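Long-range contacts in lipoprotein (Mycoplasma mycoides subsp. capri, PDB 7ADK), which probably cleaves proteins at the mycoplasma cell surface, as a lipoprotein whose peptidase region belongs to the trypsin-like clan PA: residues K594-D598 with S851-F855; Y824-N829 with F840-D846; A160-G164 with Y182-R186; R186-R190 with D248-S252. All coordinates share one frame; numbering follows the deposited sequence.

Contact 1 (K594-D598 with S851-F855); sequences KFFSD and SEFKF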
loop_
_atom_site.group_PDB
_atom_site.type_symbol
_atom_site.label_atom_id
_atom_site.label_comp_id
_atom_site.label_asym_id
_atom_site.label_seq_id
_atom_site.Cartn_x
_atom_site.Cartn_y
_atom_site.Cartn_z
ATOM N N LYS B 594 24.311 -1.582 -22.411
ATOM C CA LYS B 594 25.411 -2.476 -22.788
ATOM C C LYS B 594 25.072 -3.881 -22.285
ATOM O O LYS B 594 24.150 -4.030 -21.499
ATOM C CB LYS B 594 26.704 -1.937 -22.160
ATOM C CG LYS B 594 27.215 -0.627 -22.768
ATOM C CD LYS B 594 28.261 0.060 -21.888
ATOM C CE LYS B 594 27.627 0.642 -20.630
ATOM N NZ LYS B 594 28.582 1.355 -19.772
ATOM N N PHE B 595 25.809 -4.904 -22.691
ATOM C CA PHE B 595 25.574 -6.291 -22.271
ATOM C C PHE B 595 26.796 -6.856 -21.558
ATOM O O PHE B 595 27.925 -6.496 -21.879
ATOM C CB PHE B 595 25.163 -7.149 -23.469
ATOM C CG PHE B 595 23.748 -6.886 -23.919
ATOM C CD1 PHE B 595 22.696 -7.625 -23.361
ATOM C CD2 PHE B 595 23.467 -5.857 -24.829
ATOM C CE1 PHE B 595 21.373 -7.345 -23.713
ATOM C CE2 PHE B 595 22.143 -5.574 -25.174
ATOM C CZ PHE B 595 21.094 -6.327 -24.630
ATOM N N PHE B 596 26.608 -7.704 -20.555
ATOM C CA PHE B 596 27.717 -8.197 -19.741
ATOM C C PHE B 596 28.551 -9.256 -20.478
ATOM O O PHE B 596 28.114 -10.397 -20.640
ATOM C CB PHE B 596 27.164 -8.705 -18.417
ATOM C CG PHE B 596 28.243 -9.004 -17.407
ATOM C CD1 PHE B 596 28.793 -7.964 -16.643
ATOM C CD2 PHE B 596 28.687 -10.319 -17.215
ATOM C CE1 PHE B 596 29.768 -8.244 -15.681
ATOM C CE2 PHE B 596 29.640 -10.598 -16.232
ATOM C CZ PHE B 596 30.181 -9.560 -15.465
ATOM N N SER B 597 29.741 -8.882 -20.964
ATOM C CA SER B 597 30.558 -9.719 -21.852
ATOM C C SER B 597 31.425 -10.758 -21.140
ATOM O O SER B 597 31.761 -11.773 -21.742
ATOM C CB SER B 597 31.420 -8.804 -22.700
ATOM O OG SER B 597 32.214 -8.002 -21.866
ATOM N N ASP B 598 31.785 -10.542 -19.876
ATOM C CA ASP B 598 32.542 -11.506 -19.080
ATOM C C ASP B 598 31.756 -12.809 -18.856
ATOM O O ASP B 598 30.551 -12.803 -18.615
ATOM C CB ASP B 598 32.972 -10.927 -17.720
ATOM C CG ASP B 598 33.751 -9.612 -17.706
ATOM O OD1 ASP B 598 34.255 -9.186 -18.761
ATOM O OD2 ASP B 598 33.919 -9.038 -16.604
ATOM N N SER B 851 35.180 -6.621 -30.635
ATOM C CA SER B 851 36.012 -7.781 -30.266
ATOM C C SER B 851 35.819 -8.289 -28.827
ATOM O O SER B 851 36.119 -9.441 -28.532
ATOM C CB SER B 851 37.483 -7.464 -30.535
ATOM O OG SER B 851 37.896 -6.346 -29.783
ATOM N N GLU B 852 35.236 -7.485 -27.947
ATOM C CA GLU B 852 34.758 -7.851 -26.610
ATOM C C GLU B 852 33.784 -9.047 -26.595
ATOM O O GLU B 852 33.823 -9.851 -25.664
ATOM C CB GLU B 852 34.110 -6.594 -26.012
ATOM C CG GLU B 852 33.327 -6.834 -24.721
ATOM C CD GLU B 852 32.845 -5.553 -24.028
ATOM O OE1 GLU B 852 33.224 -4.432 -24.415
ATOM O OE2 GLU B 852 32.107 -5.668 -23.033
ATOM N N PHE B 853 32.927 -9.191 -27.611
ATOM C CA PHE B 853 31.873 -10.212 -27.665
ATOM C C PHE B 853 32.207 -11.450 -28.503
ATOM O O PHE B 853 31.384 -12.367 -28.585
ATOM C CB PHE B 853 30.554 -9.561 -28.077
ATOM C CG PHE B 853 29.978 -8.646 -27.019
ATOM C CD1 PHE B 853 29.233 -9.172 -25.955
ATOM C CD2 PHE B 853 30.207 -7.270 -27.080
ATOM C CE1 PHE B 853 28.694 -8.320 -24.983
ATOM C CE2 PHE B 853 29.664 -6.412 -26.117
ATOM C CZ PHE B 853 28.900 -6.939 -25.072
ATOM N N LYS B 854 33.406 -11.541 -29.084
ATOM C CA LYS B 854 33.917 -12.786 -29.680
ATOM C C LYS B 854 34.189 -13.849 -28.605
ATOM O O LYS B 854 34.171 -13.558 -27.417
ATOM C CB LYS B 854 35.176 -12.506 -30.506
ATOM C CG LYS B 854 34.903 -11.655 -31.750
ATOM C CD LYS B 854 36.220 -11.403 -32.494
ATOM C CE LYS B 854 36.089 -10.368 -33.611
ATOM N NZ LYS B 854 35.400 -10.850 -34.784
ATOM N N PHE B 855 34.427 -15.086 -29.012
ATOM C CA PHE B 855 34.754 -16.215 -28.139
ATOM C C PHE B 855 36.061 -16.895 -28.567
ATOM O O PHE B 855 36.420 -16.878 -29.745
ATOM C CB PHE B 855 33.629 -17.250 -28.168
ATOM C CG PHE B 855 32.313 -16.878 -27.536
ATOM C CD1 PHE B 855 32.123 -17.032 -26.155
ATOM C CD2 PHE B 855 31.238 -16.477 -28.340
ATOM C CE1 PHE B 855 30.867 -16.791 -25.584
ATOM C CE2 PHE B 855 29.983 -16.239 -27.773
ATOM C CZ PHE B 855 29.798 -16.402 -26.396
#

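Contact 2 (Y824-N829 with F840-D846); sequences YREVMN and FQNGFTD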
loop_
_atom_site.group_PDB
_atom_site.type_symbol
_atom_site.label_atom_id
_atom_site.label_comp_id
_atom_site.label_asym_id
_atom_site.label_seq_id
_atom_site.Cartn_x
_atom_site.Cartn_y
_atom_site.Cartn_z
ATOM N N TYR B 824 19.670 -11.628 -31.643
ATOM C CA TYR B 824 19.090 -10.332 -31.994
ATOM C C TYR B 824 19.724 -9.687 -33.235
ATOM O O TYR B 824 19.019 -9.263 -34.148
ATOM C CB TYR B 824 19.208 -9.406 -30.780
ATOM C CG TYR B 824 18.668 -8.010 -31.001
ATOM C CD1 TYR B 824 17.396 -7.819 -31.572
ATOM C CD2 TYR B 824 19.460 -6.895 -30.691
ATOM C CE1 TYR B 824 16.936 -6.532 -31.867
ATOM C CE2 TYR B 824 19.002 -5.607 -30.999
ATOM C CZ TYR B 824 17.751 -5.427 -31.602
ATOM O OH TYR B 824 17.336 -4.198 -31.969
ATOM N N ARG B 825 21.059 -9.655 -33.310
ATOM C CA ARG B 825 21.807 -9.079 -34.426
ATOM C C ARG B 825 21.483 -9.742 -35.753
ATOM O O ARG B 825 21.182 -9.069 -36.728
ATOM C CB ARG B 825 23.300 -9.196 -34.110
ATOM C CG ARG B 825 24.155 -8.491 -35.173
ATOM C CD ARG B 825 25.658 -8.678 -34.964
ATOM N NE ARG B 825 26.021 -10.101 -34.931
ATOM C CZ ARG B 825 26.085 -10.938 -35.941
ATOM N NH1 ARG B 825 25.958 -10.574 -37.171
ATOM N NH2 ARG B 825 26.269 -12.194 -35.718
ATOM N N GLU B 826 21.561 -11.061 -35.817
ATOM C CA GLU B 826 21.418 -11.777 -37.089
ATOM C C GLU B 826 19.953 -11.946 -37.534
ATOM O O GLU B 826 19.687 -12.109 -38.720
ATOM C CB GLU B 826 22.243 -13.069 -37.060
ATOM C CG GLU B 826 21.717 -14.147 -36.126
ATOM C CD GLU B 826 22.785 -15.146 -35.648
ATOM O OE1 GLU B 826 23.868 -15.261 -36.263
ATOM O OE2 GLU B 826 22.512 -15.826 -34.630
ATOM N N VAL B 827 18.999 -11.826 -36.607
ATOM C CA VAL B 827 17.584 -11.574 -36.911
ATOM C C VAL B 827 17.391 -10.174 -37.486
ATOM O O VAL B 827 16.745 -9.997 -38.517
ATOM C CB VAL B 827 16.730 -11.783 -35.657
ATOM C CG1 VAL B 827 15.325 -11.258 -35.799
ATOM C CG2 VAL B 827 16.647 -13.257 -35.311
ATOM N N MET B 828 17.985 -9.156 -36.878
ATOM C CA MET B 828 17.822 -7.785 -37.339
ATOM C C MET B 828 18.552 -7.508 -38.666
ATOM O O MET B 828 18.087 -6.715 -39.476
ATOM C CB MET B 828 18.191 -6.823 -36.204
ATOM C CG MET B 828 17.529 -5.476 -36.472
ATOM S SD MET B 828 17.511 -4.311 -35.100
ATOM C CE MET B 828 16.762 -2.896 -35.928
ATOM N N ASN B 829 19.631 -8.240 -38.953
ATOM C CA ASN B 829 20.391 -8.193 -40.197
ATOM C C ASN B 829 19.554 -8.560 -41.426
ATOM O O ASN B 829 19.694 -7.912 -42.457
ATOM C CB ASN B 829 21.594 -9.139 -40.075
ATOM C CG ASN B 829 22.506 -9.077 -41.284
ATOM O OD1 ASN B 829 22.909 -8.024 -41.733
ATOM N ND2 ASN B 829 22.850 -10.186 -41.860
ATOM N N PHE B 840 24.218 -1.219 -32.701
ATOM C CA PHE B 840 24.932 -1.709 -33.878
ATOM C C PHE B 840 25.256 -0.549 -34.825
ATOM O O PHE B 840 24.760 -0.468 -35.944
ATOM C CB PHE B 840 24.139 -2.861 -34.522
ATOM C CG PHE B 840 23.943 -4.065 -33.615
ATOM C CD1 PHE B 840 24.998 -4.970 -33.426
ATOM C CD2 PHE B 840 22.733 -4.274 -32.929
ATOM C CE1 PHE B 840 24.856 -6.051 -32.542
ATOM C CE2 PHE B 840 22.595 -5.361 -32.052
ATOM C CZ PHE B 840 23.655 -6.247 -31.851
ATOM N N GLN B 841 26.041 0.419 -34.357
ATOM C CA GLN B 841 26.258 1.697 -35.057
ATOM C C GLN B 841 27.130 1.584 -36.315
ATOM O O GLN B 841 27.092 2.454 -37.177
ATOM C CB GLN B 841 26.830 2.735 -34.089
ATOM C CG GLN B 841 25.853 3.071 -32.967
ATOM C CD GLN B 841 26.466 3.941 -31.887
ATOM O OE1 GLN B 841 27.197 4.887 -32.134
ATOM N NE2 GLN B 841 26.186 3.665 -30.643
ATOM N N ASN B 842 27.873 0.485 -36.452
ATOM C CA ASN B 842 28.556 0.068 -37.678
ATOM C C ASN B 842 27.726 -0.902 -38.559
ATOM O O ASN B 842 28.211 -1.343 -39.599
ATOM C CB ASN B 842 29.934 -0.511 -37.303
ATOM C CG ASN B 842 30.851 0.482 -36.607
ATOM O OD1 ASN B 842 30.677 0.803 -35.443
ATOM N ND2 ASN B 842 31.857 0.985 -37.275
ATOM N N GLY B 843 26.491 -1.248 -38.177
ATOM C CA GLY B 843 25.619 -2.216 -38.855
ATOM C C GLY B 843 25.613 -3.626 -38.246
ATOM O O GLY B 843 26.427 -3.973 -37.391
ATOM N N PHE B 844 24.659 -4.450 -38.681
ATOM C CA PHE B 844 24.373 -5.790 -38.141
ATOM C C PHE B 844 25.256 -6.928 -38.685
ATOM O O PHE B 844 25.091 -8.084 -38.300
ATOM C CB PHE B 844 22.903 -6.128 -38.415
ATOM C CG PHE B 844 21.905 -5.082 -37.997
ATOM C CD1 PHE B 844 21.555 -4.955 -36.648
ATOM C CD2 PHE B 844 21.337 -4.223 -38.950
ATOM C CE1 PHE B 844 20.663 -3.954 -36.249
ATOM C CE2 PHE B 844 20.444 -3.225 -38.549
ATOM C CZ PHE B 844 20.122 -3.076 -37.196
ATOM N N THR B 845 26.175 -6.650 -39.605
ATOM C CA THR B 845 27.006 -7.670 -40.262
ATOM C C THR B 845 28.023 -8.312 -39.309
ATOM O O THR B 845 28.459 -7.710 -38.326
ATOM C CB THR B 845 27.695 -7.094 -41.505
ATOM O OG1 THR B 845 28.487 -5.985 -41.168
ATOM C CG2 THR B 845 26.707 -6.643 -42.562
ATOM N N ASP B 846 28.402 -9.570 -39.574
ATOM C CA ASP B 846 29.198 -10.381 -38.635
ATOM C C ASP B 846 30.604 -9.818 -38.360
ATOM O O ASP B 846 31.132 -9.973 -37.262
ATOM C CB ASP B 846 29.337 -11.824 -39.152
ATOM C CG ASP B 846 28.028 -12.509 -39.563
ATOM O OD1 ASP B 846 27.076 -12.533 -38.793
ATOM O OD2 ASP B 846 27.953 -13.055 -40.659
#

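Contact 3 (A160-G164 with Y182-R186); sequences AYFGG and YDNER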
loop_
_atom_site.group_PDB
_atom_site.type_symbol
_atom_site.label_atom_id
_atom_site.label_comp_id
_atom_site.label_asym_id
_atom_site.label_seq_id
_atom_site.Cartn_x
_atom_site.Cartn_y
_atom_site.Cartn_z
ATOM N N ALA B 160 21.599 -20.300 15.359
ATOM C CA ALA B 160 21.132 -21.650 15.687
ATOM C C ALA B 160 21.297 -22.653 14.522
ATOM O O ALA B 160 21.748 -23.776 14.742
ATOM C CB ALA B 160 19.682 -21.548 16.153
ATOM N N TYR B 161 21.061 -22.225 13.285
ATOM C CA TYR B 161 21.349 -22.987 12.071
ATOM C C TYR B 161 22.840 -23.350 11.907
ATOM O O TYR B 161 23.180 -24.376 11.319
ATOM C CB TYR B 161 20.848 -22.152 10.891
ATOM C CG TYR B 161 21.124 -22.764 9.540
ATOM C CD1 TYR B 161 20.238 -23.706 8.993
ATOM C CD2 TYR B 161 22.294 -22.414 8.851
ATOM C CE1 TYR B 161 20.516 -24.292 7.752
ATOM C CE2 TYR B 161 22.585 -23.013 7.620
ATOM C CZ TYR B 161 21.691 -23.945 7.066
ATOM O OH TYR B 161 21.962 -24.520 5.876
ATOM N N PHE B 162 23.741 -22.534 12.457
ATOM C CA PHE B 162 25.186 -22.755 12.489
ATOM C C PHE B 162 25.688 -23.424 13.774
ATOM O O PHE B 162 26.877 -23.712 13.891
ATOM C CB PHE B 162 25.915 -21.438 12.280
ATOM C CG PHE B 162 25.501 -20.686 11.048
ATOM C CD1 PHE B 162 26.019 -21.054 9.800
ATOM C CD2 PHE B 162 24.564 -19.652 11.146
ATOM C CE1 PHE B 162 25.605 -20.376 8.655
ATOM C CE2 PHE B 162 24.135 -18.992 9.996
ATOM C CZ PHE B 162 24.669 -19.344 8.756
ATOM N N GLY B 163 24.822 -23.677 14.755
ATOM C CA GLY B 163 25.213 -24.228 16.056
ATOM C C GLY B 163 25.777 -23.218 17.065
ATOM O O GLY B 163 26.492 -23.613 17.984
ATOM N N GLY B 164 25.468 -21.930 16.911
ATOM C CA GLY B 164 25.908 -20.828 17.778
ATOM C C GLY B 164 27.002 -19.964 17.149
ATOM O O GLY B 164 27.479 -20.244 16.054
ATOM N N TYR B 182 27.973 -28.159 4.286
ATOM C CA TYR B 182 27.248 -27.894 5.529
ATOM C C TYR B 182 25.740 -27.658 5.304
ATOM O O TYR B 182 24.900 -28.259 5.978
ATOM C CB TYR B 182 27.908 -26.706 6.229
ATOM C CG TYR B 182 27.306 -26.394 7.580
ATOM C CD1 TYR B 182 27.733 -27.111 8.708
ATOM C CD2 TYR B 182 26.261 -25.458 7.694
ATOM C CE1 TYR B 182 27.108 -26.903 9.947
ATOM C CE2 TYR B 182 25.625 -25.256 8.930
ATOM C CZ TYR B 182 26.042 -25.993 10.055
ATOM O OH TYR B 182 25.386 -25.881 11.232
ATOM N N ASP B 183 25.393 -26.804 4.341
ATOM C CA ASP B 183 24.017 -26.469 3.975
ATOM C C ASP B 183 23.289 -27.610 3.258
ATOM O O ASP B 183 22.103 -27.817 3.481
ATOM C CB ASP B 183 23.997 -25.224 3.084
ATOM C CG ASP B 183 24.501 -23.943 3.743
ATOM O OD1 ASP B 183 24.308 -23.787 4.965
ATOM O OD2 ASP B 183 25.039 -23.070 3.027
ATOM N N ASN B 184 23.970 -28.386 2.422
ATOM C CA ASN B 184 23.363 -29.493 1.697
ATOM C C ASN B 184 23.004 -30.667 2.637
ATOM O O ASN B 184 21.939 -31.254 2.486
ATOM C CB ASN B 184 24.299 -29.877 0.548
ATOM C CG ASN B 184 23.749 -30.987 -0.311
ATOM O OD1 ASN B 184 22.914 -30.786 -1.166
ATOM N ND2 ASN B 184 24.201 -32.188 -0.106
ATOM N N GLU B 185 23.791 -30.963 3.683
ATOM C CA GLU B 185 23.405 -31.989 4.662
ATOM C C GLU B 185 22.237 -31.561 5.576
ATOM O O GLU B 185 21.730 -32.377 6.341
ATOM C CB GLU B 185 24.620 -32.535 5.435
ATOM C CG GLU B 185 25.127 -31.675 6.591
ATOM C CD GLU B 185 26.035 -32.392 7.603
ATOM O OE1 GLU B 185 26.317 -33.593 7.466
ATOM O OE2 GLU B 185 26.446 -31.756 8.589
ATOM N N ARG B 186 21.796 -30.301 5.501
ATOM C CA ARG B 186 20.627 -29.724 6.181
ATOM C C ARG B 186 19.446 -29.579 5.234
ATOM O O ARG B 186 18.331 -29.946 5.578
ATOM C CB ARG B 186 21.024 -28.383 6.805
ATOM C CG ARG B 186 21.986 -28.620 7.928
ATOM C CD ARG B 186 22.654 -27.431 8.560
ATOM N NE ARG B 186 23.407 -27.828 9.757
ATOM C CZ ARG B 186 24.372 -28.728 9.834
ATOM N NH1 ARG B 186 24.980 -29.200 8.790
ATOM N NH2 ARG B 186 24.737 -29.187 10.986
#

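Contact 4 (R186-R190 with D248-S252); sequences RYMTR and DGKVS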
loop_
_atom_site.group_PDB
_atom_site.type_symbol
_atom_site.label_atom_id
_atom_site.label_comp_id
_atom_site.label_asym_id
_atom_site.label_seq_id
_atom_site.Cartn_x
_atom_site.Cartn_y
_atom_site.Cartn_z
ATOM N N ARG B 186 21.796 -30.301 5.501
ATOM C CA ARG B 186 20.627 -29.724 6.181
ATOM C C ARG B 186 19.446 -29.579 5.234
ATOM O O ARG B 186 18.331 -29.946 5.578
ATOM C CB ARG B 186 21.024 -28.383 6.805
ATOM C CG ARG B 186 21.986 -28.620 7.928
ATOM C CD ARG B 186 22.654 -27.431 8.560
ATOM N NE ARG B 186 23.407 -27.828 9.757
ATOM C CZ ARG B 186 24.372 -28.728 9.834
ATOM N NH1 ARG B 186 24.980 -29.200 8.790
ATOM N NH2 ARG B 186 24.737 -29.187 10.986
ATOM N N TYR B 187 19.690 -29.159 4.003
ATOM C CA TYR B 187 18.685 -29.081 2.957
ATOM C C TYR B 187 18.123 -30.461 2.625
ATOM O O TYR B 187 16.922 -30.638 2.487
ATOM C CB TYR B 187 19.300 -28.416 1.727
ATOM C CG TYR B 187 18.270 -27.921 0.743
ATOM C CD1 TYR B 187 17.641 -26.691 0.983
ATOM C CD2 TYR B 187 17.927 -28.682 -0.391
ATOM C CE1 TYR B 187 16.668 -26.214 0.095
ATOM C CE2 TYR B 187 16.959 -28.203 -1.288
ATOM C CZ TYR B 187 16.325 -26.971 -1.042
ATOM O OH TYR B 187 15.399 -26.505 -1.905
ATOM N N MET B 188 18.989 -31.469 2.556
ATOM C CA MET B 188 18.596 -32.854 2.296
ATOM C C MET B 188 17.771 -33.517 3.410
ATOM O O MET B 188 17.024 -34.436 3.098
ATOM C CB MET B 188 19.839 -33.700 1.988
ATOM C CG MET B 188 20.435 -33.410 0.613
ATOM S SD MET B 188 19.304 -33.588 -0.785
ATOM C CE MET B 188 18.591 -35.216 -0.517
ATOM N N THR B 189 17.838 -33.088 4.674
ATOM C CA THR B 189 17.026 -33.654 5.767
ATOM C C THR B 189 15.657 -32.987 5.878
ATOM O O THR B 189 14.671 -33.693 6.098
ATOM C CB THR B 189 17.753 -33.639 7.117
ATOM O OG1 THR B 189 18.071 -32.332 7.493
ATOM C CG2 THR B 189 19.016 -34.467 7.076
ATOM N N ARG B 190 15.527 -31.675 5.603
ATOM C CA ARG B 190 14.198 -31.057 5.382
ATOM C C ARG B 190 13.497 -31.647 4.152
ATOM O O ARG B 190 12.289 -31.874 4.160
ATOM C CB ARG B 190 14.231 -29.511 5.355
ATOM C CG ARG B 190 14.989 -28.896 4.169
ATOM C CD ARG B 190 14.805 -27.381 3.985
ATOM N NE ARG B 190 13.419 -26.981 3.672
ATOM C CZ ARG B 190 12.757 -27.132 2.542
ATOM N NH1 ARG B 190 13.281 -27.676 1.486
ATOM N NH2 ARG B 190 11.534 -26.710 2.459
ATOM N N ASP B 248 9.072 -30.352 -6.069
ATOM C CA ASP B 248 9.852 -30.278 -4.831
ATOM C C ASP B 248 9.997 -28.826 -4.340
ATOM O O ASP B 248 10.349 -27.937 -5.109
ATOM C CB ASP B 248 11.226 -30.943 -5.034
ATOM C CG ASP B 248 11.146 -32.307 -5.715
ATOM O OD1 ASP B 248 10.675 -33.266 -5.084
ATOM O OD2 ASP B 248 11.540 -32.431 -6.886
ATOM N N GLY B 249 9.744 -28.576 -3.065
ATOM C CA GLY B 249 9.799 -27.258 -2.443
ATOM C C GLY B 249 11.197 -26.725 -2.131
ATOM O O GLY B 249 12.194 -27.429 -2.259
ATOM N N LYS B 250 11.267 -25.458 -1.722
ATOM C CA LYS B 250 12.494 -24.670 -1.593
ATOM C C LYS B 250 12.394 -23.636 -0.453
ATOM O O LYS B 250 11.359 -23.000 -0.336
ATOM C CB LYS B 250 12.706 -23.894 -2.903
ATOM C CG LYS B 250 12.616 -24.575 -4.276
ATOM C CD LYS B 250 13.809 -25.422 -4.688
ATOM C CE LYS B 250 13.768 -25.781 -6.172
ATOM N NZ LYS B 250 12.725 -26.751 -6.515
ATOM N N VAL B 251 13.495 -23.377 0.270
ATOM C CA VAL B 251 13.771 -22.224 1.187
ATOM C C VAL B 251 15.308 -22.036 1.316
ATOM O O VAL B 251 16.040 -22.853 0.760
ATOM C CB VAL B 251 13.140 -22.400 2.593
ATOM C CG1 VAL B 251 13.035 -21.078 3.343
ATOM C CG2 VAL B 251 11.730 -22.993 2.627
ATOM N N SER B 252 15.841 -21.003 1.993
ATOM C CA SER B 252 17.211 -21.017 2.573
ATOM C C SER B 252 17.408 -20.021 3.728
ATOM O O SER B 252 17.377 -18.805 3.526
ATOM C CB SER B 252 18.285 -20.766 1.516
ATOM O OG SER B 252 19.551 -20.540 2.101
#

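Contact 1 (K594-D598 with S851-F855)
The F853 ring carries S597 and E852 on one face and F595 at its rim. Over that face S597 CB sits 4.0 Å from the centroid of the F853 ring, a CH-pi contact, while E852 CG lies offset toward the edge. Near the ring plane, F595 O comes to 3.4 Å from F853 CZ, where the aromatic C-H edge carries slight positive charge. F595 CB adds an apolar touch to F853 CE1 at 4.0 Å. The loop 851-855, near the C-terminus, packs on the end of strand 594-595, which runs parallel to strand 769-778 in a mixed sheet of the peptidase region, whose family points to the two-barrel fold of clan PA. F853 also stacks with Y812 and F595 meets F789 edge-to-face, so phenylalanine suits both buried places, while R790 ties the same loop down, its NH1 bonding F853 O.

Serine suits position 597 because it is small enough to lie on the ring and still has a hydroxyl to offer. Its OG stands between backbone N and carbonyl carbon (chi1 58°), turned to the glutamate. Glutamate suits position 852 for its reach: a long, straight chain passes beside S597, its CG 3.4 Å from S597 CB, and brings the carboxylate to the hydroxyl. In the bond itself, S597 OG donates to E852 OE2 at 2.6 Å, reaching that oxygen on its anti side, 21° out of the carboxylate plane.

Contact 2 (Y824-N829 with F840-D846)
R825 carries the polar part of the contact with F844 and D846. Its NH1 makes two bonds: to F844 O at 2.9 Å, with that oxygen in the guanidinium plane, and to D846 OD1 at 2.8 Å, forming a salt bridge. The D846 carboxylate stands nearly upright against the guanidinium, the planes 79° apart, and NH2 adds a weak bond to the same OD1. NE is held by Y812 O, which helps fix the rotation of the group. E826 joins the network through a long salt bridge, by charge alone, its OE1 lying well out of the guanidinium plane.

The chain of R825 leaves the helix extended and bends at chi3 (57°), and this lets an arginine serve both classes of partner: its CG makes a CH-pi contact, 4.1 Å from the F840 centroid, before the tip turns to the acid. Helix 824-831 leads into strand 836-837, which pairs with strand 421-433 of the antiparallel sheet; the chain beyond then makes a type I turn, F840 to G843, and folds back onto the helix.

Among the apolar contacts, M828 makes a Met-aromatic pair with F844: CG lies over one face of the ring, and SD comes to 3.4 Å from F844 CE1. Phenylalanine suits position 844 because its flat ring offers that face to the methionine while its backbone O serves R825. N829 CB packs on F844 CB at 3.7 Å. Y824 meets F840 obliquely, CD2 to CE2 at 3.7 Å, while its hydroxyl bonds D430.

Contact 3 (A160-G164 with Y182-R186)
With CG trans to the backbone N in both Y161 (chi1 177°) and Y182 (chi1 -176°), the two side chains reach past each other in opposite directions. The first hydroxyl thereby arrives at the helix and the second at the 3-10 turn. R186 sends out an extended chain and lays its CD against the Y161 ring, 4.3 Å from the centroid and off-centre.

Two bonds result. Y182 OH donates to Y161 O at 2.7 Å, in the carbonyl plane and on a lone pair. Y161 OH donates to D183 OD1 at 2.6 Å, reaching the carboxylate from above its plane. Tyrosine fits both places, since its ring packs against the partner's side chains while its hydroxyl reaches a polar atom across the contact. The Y161 and Y182 rings touch at their CE2 atoms, 4.0 Å apart, and F162 CD1 lies 4.3 Å from Y182 CE2.

The contact folds the turn ahead of helix 165-173 onto helix 176-192, the next helix in the chain; G164 is the N-cap of the former, and G163 has the positive phi that glycine takes easily. The R186 guanidinium lies flat over Y182 in a cation-pi contact, with NH1 also bonded to Y182 O and E185 OE2. So placed, its charge would probably make the Y182 phenol a stronger donor, while D183 bonds two tyrosine hydroxyls, Y161 through OD1 and Y171 through OD2, which would help stabilise its negative charge.

Contact 4 (R186-R190 with D248-S252)
Y187 and R190, about one helical turn apart, lean side by side toward the loop at G249-V251, each meeting it at a different angle. Y187 crosses the K250 side chain obliquely, its OH 3.4 Å from K250 CD. The edge of the ring faces the loop backbone: V251 O lies near the ring plane, 3.5 Å from Y187 CE1, where polarised aromatic hydrogens suit a carbonyl oxygen.

R190 runs at about a right angle to V251. Its CG sits between backbone N and carbonyl carbon (chi1 67°), and a bend at chi3 (-64°) brings the guanidinium across the loop. One face of that group packs over the V251 peptide nitrogen, and NH2 touches the valine methyl CG2 at 3.7 Å, so V251 offers the cation a hydrocarbon side. G249 O is near the guanidinium plane but, at 3.9 Å from R190 NH1, too far for a bond.

Lysine can serve at 250 because its long chain bends back: K250 NZ bonds D248 O at 3.0 Å. That amino group also bonds S227 and makes a cation-pi contact with Y703. The contact thus joins helix 176-192 to the long irregular connection that follows helix 220-226 and leads to strand 289-293.

Q700 bridges the two, its NE2 bonding both Y187 OH and V251 O. Helix and loop are therefore linked through a shared amide from a third part of the chain, and the buried phenol and the carbonyl beside it both find a partner there.

Along the chain contact 3 comes first, contact 4 starts at R186, the last residue of contact 3, and contacts 1 and 2 follow much later. Contacts 3 and 4 share helix 176-192, their centres about 12 Å apart, so one helix holds the N-terminal turn and the loop 248-252. Contact 2 is nested inside the loop closed by contact 1; their centres are about 15 Å and their nearest atoms about 5 Å apart. Contact 1 fastens the C-terminal tail to the mixed sheet of the peptidase region, whereas contact 2 folds the tail back on the helix before it and flanks strand 836-837 of the antiparallel sheet. Contacts 2 and 3 have centres about 50 Å apart.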